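Local coordinates for porin (Acinetobacter baumannii AB307-0294, PDB 5DL7), which probably forms a beta-barrel channel of the OprD family across the outer membrane, letting small solutes, possibly including vanillate, pass, at residues Y275-V280 against D327-R332; E351-L356 against N395-N400. One frame throughout, in Å; residues are numbered along the deposited sequence.

Interaction 1: residues Y275-V280 against D327-R332; sequences YQNHTV and DFKNAR. With C8E ((hydroxyethyloxy)tri(ethyloxy)octane), chain F; C8E ((hydroxyethyloxy)tri(ethyloxy)octane), chain H; C8E ((hydroxyethyloxy)tri(ethyloxy)octane), chain G.
The type I' turn of a beta hairpin, Tyr275 to His278, meets the start of the next connection at one rim of the porin barrel, where Asn277 faces Asp327. Strands 278-288 and 318-327 are antiparallel neighbours, and their pairing reaches into the turn: Asp327 N donates to Asn277 O at 3.0 Å, nearly straight at 169°. Asn277 CB lies 3.3 Å from Asp327 O. With CG beside the backbone N (chi1 -73°), the Asn277 amide is directed to Asn330; the two side chains cross at about a right angle, with their amide planes 37° apart. Beyond Asp327 the chain bends through an Asx turn, with Lys329 N bonded to Asp327 OD1 from above the carboxylate plane, and then a type I turn from Phe328 to Ala331. Detergent lines this edge. His278 NE2 donates to O18 of C8E chain F at 2.7 Å, and O21 of the same molecule donates a hydrogen bond to Gln276 O at 2.6 Å, while Phe328 CZ lies 3.8 Å from its C7. Polar atoms thus bind the ether and hydroxyl end and an aromatic edge meets the alkyl chain, consistent with a membrane interface.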
ATOM      1  N   TYR A 275     -16.262  19.221  -6.779  1.00 36.03           N
ATOM      2  CA  TYR A 275     -17.429  20.062  -7.035  1.00 37.34           C
ATOM      3  C   TYR A 275     -18.613  19.085  -7.239  1.00 38.46           C
ATOM      4  O   TYR A 275     -18.581  18.226  -8.126  1.00 37.49           O
ATOM      5  CB  TYR A 275     -17.245  20.924  -8.310  1.00 39.22           C
ATOM      6  CG  TYR A 275     -18.371  21.770  -8.605  1.00 45.49           C
ATOM      7  CD1 TYR A 275     -18.624  22.936  -7.834  1.00 45.98           C
ATOM      8  CD2 TYR A 275     -19.240  21.423  -9.580  1.00 48.37           C
ATOM      9  CE1 TYR A 275     -19.719  23.746  -8.141  1.00 50.88           C
ATOM     10  CE2 TYR A 275     -20.309  22.203  -9.870  1.00 53.80           C
ATOM     11  CZ  TYR A 275     -20.539  23.345  -9.116  1.00 53.54           C
ATOM     12  OH  TYR A 275     -21.629  24.006  -9.451  1.00 61.26           O
ATOM     13  N   GLN A 276     -19.636  19.171  -6.406  1.00 40.30           N
ATOM     14  CA  GLN A 276     -20.895  18.445  -6.582  1.00 42.57           C
ATOM     15  C   GLN A 276     -20.587  16.872  -6.842  1.00 40.88           C
ATOM     16  O   GLN A 276     -21.197  16.212  -7.737  1.00 42.33           O
ATOM     17  CB  GLN A 276     -21.648  18.992  -7.758  1.00 45.50           C
ATOM     18  CG  GLN A 276     -22.155  20.391  -7.519  1.00 48.99           C
ATOM     19  CD  GLN A 276     -23.212  20.821  -8.448  1.00 55.59           C
ATOM     20  OE1 GLN A 276     -23.623  20.093  -9.326  1.00 60.54           O
ATOM     21  NE2 GLN A 276     -23.719  22.049  -8.242  1.00 58.98           N
ATOM     22  N   ASN A 277     -19.741  16.347  -6.039  1.00 37.42           N
ATOM     23  CA  ASN A 277     -19.395  14.895  -5.924  1.00 36.87           C
ATOM     24  C   ASN A 277     -18.530  14.415  -7.091  1.00 33.89           C
ATOM     25  O   ASN A 277     -18.085  13.304  -7.087  1.00 33.03           O
ATOM     26  CB  ASN A 277     -20.715  14.177  -5.889  1.00 40.37           C
ATOM     27  CG  ASN A 277     -21.402  14.386  -4.529  1.00 45.42           C
ATOM     28  OD1 ASN A 277     -20.727  14.397  -3.556  1.00 53.60           O
ATOM     29  ND2 ASN A 277     -22.584  14.242  -4.510  1.00 50.07           N
ATOM     30  N   HIS A 278     -18.140  15.357  -7.946  1.00 33.46           N
ATOM     31  CA  HIS A 278     -17.059  15.166  -8.900  1.00 32.35           C
ATOM     32  C   HIS A 278     -15.707  15.565  -8.350  1.00 31.41           C
ATOM     33  O   HIS A 278     -15.649  16.600  -7.721  1.00 31.71           O
ATOM     34  CB  HIS A 278     -17.225  15.955 -10.251  1.00 34.62           C
ATOM     35  CG  HIS A 278     -18.528  15.783 -10.907  1.00 37.56           C
ATOM     36  ND1 HIS A 278     -18.789  14.778 -11.802  1.00 38.41           N
ATOM     37  CD2 HIS A 278     -19.694  16.487 -10.791  1.00 41.62           C
ATOM     38  CE1 HIS A 278     -20.042  14.855 -12.193  1.00 40.55           C
ATOM     39  NE2 HIS A 278     -20.643  15.874 -11.581  1.00 40.91           N
ATOM     40  N   THR A 279     -14.656  14.876  -8.725  1.00 28.39           N
ATOM     41  CA  THR A 279     -13.303  15.283  -8.452  1.00 29.16           C
ATOM     42  C   THR A 279     -12.493  15.115  -9.758  1.00 30.32           C
ATOM     43  O   THR A 279     -12.336  14.011 -10.220  1.00 29.71           O
ATOM     44  CB  THR A 279     -12.646  14.600  -7.224  1.00 27.18           C
ATOM     45  OG1 THR A 279     -13.568  14.522  -6.109  1.00 31.72           O
ATOM     46  CG2 THR A 279     -11.386  15.175  -6.871  1.00 30.16           C
ATOM     47  N   VAL A 280     -11.808  16.192 -10.141  1.00 28.94           N
ATOM     48  CA  VAL A 280     -10.834  16.104 -11.236  1.00 28.62           C
ATOM     49  C   VAL A 280      -9.496  16.391 -10.688  1.00 28.44           C
ATOM     50  O   VAL A 280      -9.276  17.470 -10.080  1.00 27.78           O
ATOM     51  CB  VAL A 280     -11.160  16.998 -12.461  1.00 31.17           C
ATOM     52  CG1 VAL A 280     -10.037  16.894 -13.519  1.00 34.89           C
ATOM     53  CG2 VAL A 280     -12.436  16.561 -13.077  1.00 36.19           C
ATOM     54  N   ASP A 327     -18.616  10.344  -6.862  1.00 28.02           N
ATOM     55  CA  ASP A 327     -19.346   9.689  -5.782  1.00 28.59           C
ATOM     56  C   ASP A 327     -20.843   9.838  -6.026  1.00 29.04           C
ATOM     57  O   ASP A 327     -21.406  10.911  -6.094  1.00 30.73           O
ATOM     58  CB  ASP A 327     -18.941  10.344  -4.471  1.00 34.39           C
ATOM     59  CG  ASP A 327     -19.666   9.811  -3.287  1.00 39.27           C
ATOM     60  OD1 ASP A 327     -20.704   9.110  -3.258  1.00 36.98           O
ATOM     61  OD2 ASP A 327     -19.078  10.191  -2.200  1.00 44.02           O
ATOM     62  N   PHE A 328     -21.452   8.698  -6.135  1.00 28.11           N
ATOM     63  CA  PHE A 328     -22.867   8.610  -6.518  1.00 30.05           C
ATOM     64  C   PHE A 328     -23.898   8.720  -5.359  1.00 31.71           C
ATOM     65  O   PHE A 328     -25.112   8.401  -5.507  1.00 30.96           O
ATOM     66  CB  PHE A 328     -23.135   7.270  -7.237  1.00 28.00           C
ATOM     67  CG  PHE A 328     -22.618   7.121  -8.606  1.00 27.21           C
ATOM     68  CD1 PHE A 328     -21.316   6.696  -8.813  1.00 27.91           C
ATOM     69  CD2 PHE A 328     -23.360   7.534  -9.740  1.00 26.96           C
ATOM     70  CE1 PHE A 328     -20.817   6.544 -10.080  1.00 28.04           C
ATOM     71  CE2 PHE A 328     -22.779   7.350 -11.068  1.00 28.14           C
ATOM     72  CZ  PHE A 328     -21.557   6.852 -11.210  1.00 27.97           C
ATOM     73  N   LYS A 329     -23.485   9.313  -4.244  1.00 33.48           N
ATOM     74  CA  LYS A 329     -24.306   9.439  -3.033  1.00 37.09           C
ATOM     75  C   LYS A 329     -25.633  10.070  -3.293  1.00 39.00           C
ATOM     76  O   LYS A 329     -26.620   9.661  -2.645  1.00 41.08           O
ATOM     77  CB  LYS A 329     -23.426  10.215  -2.014  1.00 41.50           C
ATOM     78  CG  LYS A 329     -24.182  10.495  -0.680  1.00 57.86           C
ATOM     79  CD  LYS A 329     -23.242  10.770   0.528  1.00 62.71           C
ATOM     80  CE  LYS A 329     -21.975  11.509   0.066  1.00 72.76           C
ATOM     81  NZ  LYS A 329     -22.378  12.717  -0.755  1.00 80.73           N
ATOM     82  N   ASN A 330     -25.734  10.997  -4.237  1.00 37.30           N
ATOM     83  CA  ASN A 330     -26.971  11.710  -4.501  1.00 39.27           C
ATOM     84  C   ASN A 330     -27.596  11.354  -5.788  1.00 38.56           C
ATOM     85  O   ASN A 330     -28.553  12.034  -6.239  1.00 41.60           O
ATOM     86  CB  ASN A 330     -26.751  13.206  -4.532  1.00 42.70           C
ATOM     87  CG  ASN A 330     -26.312  13.746  -3.202  1.00 49.48           C
ATOM     88  OD1 ASN A 330     -26.869  13.430  -2.132  1.00 51.50           O
ATOM     89  ND2 ASN A 330     -25.299  14.553  -3.231  1.00 50.21           N
ATOM     90  N   ALA A 331     -27.235  10.203  -6.367  1.00 34.49           N
ATOM     91  CA  ALA A 331     -27.661   9.832  -7.709  1.00 32.22           C
ATOM     92  C   ALA A 331     -28.686   8.682  -7.556  1.00 32.62           C
ATOM     93  O   ALA A 331     -28.706   8.014  -6.475  1.00 31.62           O
ATOM     94  CB  ALA A 331     -26.490   9.439  -8.554  1.00 30.64           C
ATOM     95  N   ARG A 332     -29.479   8.373  -8.618  1.00 34.98           N
ATOM     96  CA  ARG A 332     -30.489   7.315  -8.553  1.00 34.84           C
ATOM     97  C   ARG A 332     -30.664   6.813 -10.008  1.00 37.83           C
ATOM     98  O   ARG A 332     -30.253   7.517 -10.990  1.00 34.66           O
ATOM     99  CB  ARG A 332     -31.737   7.733  -7.943  1.00 39.25           C
ATOM    100  CG  ARG A 332     -32.325   8.824  -8.768  1.00 41.69           C
ATOM    101  CD  ARG A 332     -33.384   9.377  -7.874  1.00 51.99           C
ATOM    102  NE  ARG A 332     -34.099  10.301  -8.568  1.00 53.16           N
ATOM    103  CZ  ARG A 332     -35.286  10.030  -9.075  1.00 70.84           C
ATOM    104  NH1 ARG A 332     -35.674   8.743  -9.124  1.00 66.37           N
ATOM    105  NH2 ARG A 332     -35.990  11.023  -9.682  1.00 73.06           N
TER
HETATM  106  C1  C8E F 505     -24.565   1.804 -12.662  1.00 56.96           C
HETATM  107  C2  C8E F 505     -23.754   3.009 -13.137  1.00 46.99           C
HETATM  108  C3  C8E F 505     -22.234   2.751 -13.298  1.00 50.84           C
HETATM  109  C4  C8E F 505     -21.609   4.014 -13.906  1.00 50.29           C
HETATM  110  C5  C8E F 505     -20.119   4.017 -14.145  1.00 42.27           C
HETATM  111  C6  C8E F 505     -19.623   5.064 -15.080  1.00 38.48           C
HETATM  112  C7  C8E F 505     -19.643   6.373 -14.426  1.00 29.00           C
HETATM  113  C8  C8E F 505     -19.016   7.341 -15.280  1.00 37.30           C
HETATM  114  O9  C8E F 505     -19.413   8.246 -14.281  1.00 38.98           O
HETATM  115  C10 C8E F 505     -19.495   9.649 -14.116  1.00 39.62           C
HETATM  116  C11 C8E F 505     -20.915   9.736 -13.719  1.00 34.22           C
HETATM  117  O12 C8E F 505     -21.497  11.002 -13.312  1.00 48.35           O
HETATM  118  C13 C8E F 505     -22.443  11.682 -14.225  1.00 44.70           C
HETATM  119  C14 C8E F 505     -23.447  12.582 -13.492  1.00 47.39           C
HETATM  120  O15 C8E F 505     -23.399  14.019 -13.821  1.00 54.29           O
HETATM  121  C16 C8E F 505     -24.054  14.869 -12.849  1.00 44.19           C
HETATM  122  C17 C8E F 505     -23.771  16.381 -13.067  1.00 54.01           C
HETATM  123  O18 C8E F 505     -22.977  17.192 -12.162  1.00 63.65           O
HETATM  124  C19 C8E F 505     -23.396  17.293 -10.761  1.00 61.94           C
HETATM  125  C20 C8E F 505     -23.730  15.911 -10.149  1.00 56.47           C
HETATM  126  O21 C8E F 505     -23.505  15.568  -8.781  1.00 44.26           O
HETATM  127  C1  C8E H 507      -8.684   8.616 -17.779  1.00 41.00           C
HETATM  128  C2  C8E H 507      -8.717   9.923 -17.113  1.00 41.84           C
HETATM  129  C3  C8E H 507      -9.882  10.688 -17.613  1.00 40.13           C
HETATM  130  C4  C8E H 507      -9.752  12.124 -17.223  1.00 39.50           C
HETATM  131  C5  C8E H 507     -10.966  12.977 -17.280  1.00 40.66           C
HETATM  132  C6  C8E H 507     -10.854  14.434 -17.683  1.00 45.43           C
HETATM  133  C7  C8E H 507     -11.898  15.316 -16.980  1.00 51.94           C
HETATM  134  C8  C8E H 507     -12.286  16.706 -17.570  1.00 57.67           C
HETATM  135  O9  C8E H 507     -13.329  17.218 -16.690  1.00 53.67           O
HETATM  136  C10 C8E H 507     -14.064  18.425 -16.942  1.00 63.54           C
HETATM  137  C11 C8E H 507     -15.495  18.312 -16.366  1.00 62.22           C
HETATM  138  O12 C8E H 507     -15.557  17.546 -15.125  1.00 62.06           O
HETATM  139  C13 C8E H 507     -16.830  17.488 -14.454  1.00 59.56           C
HETATM  140  C14 C8E H 507     -17.154  18.806 -13.744  1.00 56.83           C
HETATM  141  O15 C8E H 507     -18.427  18.729 -13.116  1.00 63.08           O
HETATM  142  C16 C8E H 507     -19.367  19.795 -13.462  1.00 61.91           C
HETATM  143  C1  C8E G 506     -15.063   6.042 -20.683  1.00 61.14           C
HETATM  144  C2  C8E G 506     -15.162   7.573 -20.542  1.00 53.26           C
HETATM  145  C3  C8E G 506     -14.664   8.337 -19.246  1.00 51.95           C
HETATM  146  C4  C8E G 506     -15.740   8.558 -18.167  1.00 46.03           C
HETATM  147  C5  C8E G 506     -16.828   9.515 -18.683  1.00 40.35           C
HETATM  148  C6  C8E G 506     -18.102   9.656 -17.812  1.00 32.43           C
HETATM  149  C7  C8E G 506     -19.018  10.725 -18.423  1.00 36.19           C
HETATM  150  C8  C8E G 506     -20.410  10.714 -17.879  1.00 34.40           C
HETATM  151  O9  C8E G 506     -20.934   9.424 -18.013  1.00 32.38           O
HETATM  152  C10 C8E G 506     -22.133   9.302 -17.275  1.00 33.08           C
HETATM  153  C11 C8E G 506     -22.530   7.879 -17.485  1.00 32.30           C
HETATM  154  O12 C8E G 506     -23.574   7.555 -16.517  1.00 37.24           O
HETATM  155  C13 C8E G 506     -23.353   7.095 -15.166  1.00 43.04           C
HETATM  156  C14 C8E G 506     -24.739   6.629 -14.619  1.00 42.22           C
HETATM  157  O15 C8E G 506     -25.309   7.791 -13.983  1.00 41.65           O
HETATM  158  C16 C8E G 506     -26.510   7.496 -13.261  1.00 37.73           C
HETATM  159  C17 C8E G 506     -26.884   8.748 -12.464  1.00 35.33           C
HETATM  160  O18 C8E G 506     -26.003   9.897 -12.261  1.00 52.76           O
HETATM  161  C19 C8E G 506     -26.846  10.962 -11.712  1.00 54.00           C
HETATM  162  C20 C8E G 506     -26.271  12.338 -11.558  1.00 62.00           C
HETATM  163  O21 C8E G 506     -27.240  13.174 -10.886  1.00 73.49           O

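Interaction 2: residues E351-L356 against N395-N400; sequences EDIDLL and NDMPTN
Ile353 and Leu355 carry the 351-356 side of this apolar contact, meeting Met397 and Pro398. Residues 351-356 run from strand 341-353 into the connection to 363-375, and 395-400 follow strand 384-395, so the contact packs two neighbouring connections at one end of the porin barrel. A G1 beta bulge lies late in strand 341-353, with Asp352 and Ile353 both facing Phe363; Asp352 has positive backbone angles (63°/27°) and forms a salt bridge with Lys318. Ile353 follows with its side chain directed at the other segment, and its CD1 comes 3.9 Å from Met397 CE, the two side chains crossing at about a right angle. At Asp354 the side chain serves the backbone instead: OD1 accepts from Leu356 N at 2.8 Å in an Asx turn, and OD2 forms a salt bridge with Lys315. Leu355, within that turn, again points across. Its CD1 lies 4.0 Å from Met397 SD, crossing that side chain roughly perpendicularly, and reaches toward Pro398 CD, also at 4.0 Å, the two side chains pointing at each other. Met397 reaches both residues because its chain is extended through CG and SD and bends only at the last torsion (chi3 -142°), which carries CE to Ile353 while SD stays beside Leu355. A second Asx turn, Met397 N to Asn395 OD1 at 2.9 Å, shapes the backbone at the methionine's base. Both Asx turns bond within their own segment, whereas the contacts between the segments are all between apolar side chains. The 8.7 Å separation of the Leu355 and Met397 CA atoms likewise implies side-chain packing rather than strand pairing.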
ATOM      1  N   GLU A 351       8.025   8.728 -18.204  1.00 22.61           N
ATOM      2  CA  GLU A 351       9.068   8.809 -19.195  1.00 23.36           C
ATOM      3  C   GLU A 351      10.396   9.084 -18.622  1.00 25.75           C
ATOM      4  O   GLU A 351      10.534   9.399 -17.468  1.00 22.35           O
ATOM      5  CB  GLU A 351       8.689  10.046 -20.095  1.00 30.25           C
ATOM      6  CG  GLU A 351       7.452  10.086 -20.640  1.00 40.19           C
ATOM      7  CD  GLU A 351       7.204  11.381 -21.474  1.00 44.27           C
ATOM      8  OE1 GLU A 351       7.889  12.466 -21.368  1.00 49.80           O
ATOM      9  OE2 GLU A 351       6.206  11.293 -22.161  1.00 56.65           O
ATOM     10  N   ASP A 352      11.434   9.070 -19.479  1.00 23.14           N
ATOM     11  CA  ASP A 352      12.817   9.341 -19.062  1.00 23.31           C
ATOM     12  C   ASP A 352      13.301   8.289 -18.073  1.00 22.83           C
ATOM     13  O   ASP A 352      14.328   8.594 -17.405  1.00 23.15           O
ATOM     14  CB  ASP A 352      13.054  10.778 -18.557  1.00 25.68           C
ATOM     15  CG  ASP A 352      12.691  11.909 -19.549  1.00 40.08           C
ATOM     16  OD1 ASP A 352      12.741  11.624 -20.795  1.00 44.48           O
ATOM     17  OD2 ASP A 352      12.332  13.116 -19.108  1.00 45.75           O
ATOM     18  N   ILE A 353      12.787   7.102 -18.111  1.00 22.27           N
ATOM     19  CA  ILE A 353      13.215   5.960 -17.211  1.00 19.49           C
ATOM     20  C   ILE A 353      14.605   5.507 -17.602  1.00 19.21           C
ATOM     21  O   ILE A 353      14.871   5.127 -18.757  1.00 21.19           O
ATOM     22  CB  ILE A 353      12.266   4.879 -17.251  1.00 20.21           C
ATOM     23  CG1 ILE A 353      10.862   5.288 -16.747  1.00 22.31           C
ATOM     24  CG2 ILE A 353      12.798   3.615 -16.519  1.00 23.29           C
ATOM     25  CD1 ILE A 353       9.854   4.258 -17.142  1.00 24.79           C
ATOM     26  N   ASP A 354      15.479   5.590 -16.559  1.00 19.49           N
ATOM     27  CA  ASP A 354      16.867   5.157 -16.712  1.00 20.02           C
ATOM     28  C   ASP A 354      17.069   3.862 -15.936  1.00 19.59           C
ATOM     29  O   ASP A 354      17.040   3.857 -14.724  1.00 21.24           O
ATOM     30  CB  ASP A 354      17.835   6.260 -16.229  1.00 23.32           C
ATOM     31  CG  ASP A 354      19.309   5.959 -16.481  1.00 24.34           C
ATOM     32  OD1 ASP A 354      19.684   4.818 -16.772  1.00 25.65           O
ATOM     33  OD2 ASP A 354      20.102   6.915 -16.148  1.00 25.18           O
ATOM     34  N   LEU A 355      17.341   2.782 -16.658  1.00 18.75           N
ATOM     35  CA  LEU A 355      17.534   1.442 -16.119  1.00 18.42           C
ATOM     36  C   LEU A 355      19.048   1.110 -15.974  1.00 20.84           C
ATOM     37  O   LEU A 355      19.415  -0.096 -15.900  1.00 22.08           O
ATOM     38  CB  LEU A 355      16.753   0.378 -16.838  1.00 20.68           C
ATOM     39  CG  LEU A 355      15.250   0.642 -16.784  1.00 19.66           C
ATOM     40  CD1 LEU A 355      14.587  -0.413 -17.625  1.00 22.16           C
ATOM     41  CD2 LEU A 355      14.705   0.646 -15.390  1.00 21.52           C
ATOM     42  N   LEU A 356      19.848   2.142 -16.103  1.00 19.12           N
ATOM     43  CA  LEU A 356      21.296   2.159 -15.645  1.00 20.85           C
ATOM     44  C   LEU A 356      22.239   1.442 -16.590  1.00 19.73           C
ATOM     45  O   LEU A 356      23.408   1.870 -16.752  1.00 21.75           O
ATOM     46  CB  LEU A 356      21.548   1.581 -14.220  1.00 23.60           C
ATOM     47  CG  LEU A 356      20.717   2.164 -13.076  1.00 29.25           C
ATOM     48  CD1 LEU A 356      21.021   1.354 -11.771  1.00 31.97           C
ATOM     49  CD2 LEU A 356      20.841   3.675 -13.116  1.00 29.09           C
ATOM     50  N   ASN A 395       4.651  -1.045 -21.345  1.00 23.18           N
ATOM     51  CA  ASN A 395       5.966  -0.416 -21.249  1.00 22.99           C
ATOM     52  C   ASN A 395       6.853  -0.908 -22.370  1.00 26.97           C
ATOM     53  O   ASN A 395       6.440  -1.880 -23.084  1.00 25.26           O
ATOM     54  CB  ASN A 395       6.653  -0.612 -19.847  1.00 23.20           C
ATOM     55  CG  ASN A 395       7.151  -2.005 -19.584  1.00 24.68           C
ATOM     56  OD1 ASN A 395       7.676  -2.700 -20.493  1.00 24.15           O
ATOM     57  ND2 ASN A 395       6.976  -2.461 -18.375  1.00 25.88           N
ATOM     58  N   ASP A 396       8.009  -0.273 -22.593  1.00 23.63           N
ATOM     59  CA  ASP A 396       8.923  -0.713 -23.613  1.00 25.15           C
ATOM     60  C   ASP A 396      10.234  -1.234 -22.916  1.00 24.51           C
ATOM     61  O   ASP A 396      11.322  -1.239 -23.501  1.00 24.34           O
ATOM     62  CB  ASP A 396       9.210   0.387 -24.625  1.00 26.52           C
ATOM     63  CG  ASP A 396       9.957   1.620 -24.067  1.00 29.74           C
ATOM     64  OD1 ASP A 396      10.111   1.704 -22.798  1.00 24.38           O
ATOM     65  OD2 ASP A 396      10.293   2.551 -24.840  1.00 34.48           O
ATOM     66  N   MET A 397      10.110  -1.680 -21.710  1.00 24.56           N
ATOM     67  CA  MET A 397      11.255  -2.136 -20.910  1.00 25.03           C
ATOM     68  C   MET A 397      11.654  -3.541 -21.309  1.00 27.21           C
ATOM     69  O   MET A 397      10.835  -4.332 -21.804  1.00 24.24           O
ATOM     70  CB  MET A 397      10.964  -2.083 -19.363  1.00 25.44           C
ATOM     71  CG  MET A 397      10.743  -0.711 -18.958  1.00 30.16           C
ATOM     72  SD  MET A 397      10.596  -0.759 -17.036  1.00 37.74           S
ATOM     73  CE  MET A 397       9.367   0.398 -16.848  1.00 48.82           C
ATOM     74  N   PRO A 398      12.867  -3.968 -21.025  1.00 24.50           N
ATOM     75  CA  PRO A 398      13.323  -5.249 -21.348  1.00 26.22           C
ATOM     76  C   PRO A 398      12.670  -6.368 -20.518  1.00 25.11           C
ATOM     77  O   PRO A 398      12.048  -6.150 -19.476  1.00 25.02           O
ATOM     78  CB  PRO A 398      14.820  -5.221 -21.072  1.00 28.29           C
ATOM     79  CG  PRO A 398      15.100  -3.748 -20.926  1.00 29.58           C
ATOM     80  CD  PRO A 398      13.893  -3.089 -20.543  1.00 26.11           C
ATOM     81  N   THR A 399      12.720  -7.532 -21.089  1.00 26.40           N
ATOM     82  CA  THR A 399      12.001  -8.660 -20.491  1.00 29.95           C
ATOM     83  C   THR A 399      12.505  -9.189 -19.157  1.00 31.89           C
ATOM     84  O   THR A 399      11.819  -9.962 -18.489  1.00 30.58           O
ATOM     85  CB  THR A 399      11.875  -9.869 -21.535  1.00 36.23           C
ATOM     86  OG1 THR A 399      13.159 -10.311 -21.770  1.00 35.62           O
ATOM     87  CG2 THR A 399      11.217  -9.346 -22.733  1.00 38.24           C
ATOM     88  N   ASN A 400      13.706  -8.770 -18.684  1.00 25.84           N
ATOM     89  CA  ASN A 400      14.243  -9.212 -17.430  1.00 25.18           C
ATOM     90  C   ASN A 400      13.802  -8.238 -16.312  1.00 23.97           C
ATOM     91  O   ASN A 400      14.308  -8.375 -15.156  1.00 27.88           O
ATOM     92  CB  ASN A 400      15.712  -9.328 -17.510  1.00 26.50           C
ATOM     93  CG  ASN A 400      16.439  -7.968 -17.808  1.00 27.45           C
ATOM     94  OD1 ASN A 400      15.944  -7.184 -18.575  1.00 28.40           O
ATOM     95  ND2 ASN A 400      17.626  -7.769 -17.252  1.00 25.90           N
TER

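Overall arrangement
Following the chain from the N terminus, the strands up to 263-275 come before the turn at 275-280, which opens interaction 1; the chain then runs along strand 278-288 and returns through strand 318-327 to 327-332, where interaction 1 closes. Strand 341-353 then leads to 351-356; after the strands 363-375 and 384-395 the chain arrives at 395-400 and interaction 2 closes. The two closures follow in series, neither nesting nor crossing. Their centres lie 38 Å apart and their nearest atoms about 19 Å. Strand 341-353 pairs with 318-327 and 363-375, and 363-375 with 384-395, linking both contacts through the barrel wall: interaction 1 joins adjacent strands, interaction 2 the ends of strands separated by one.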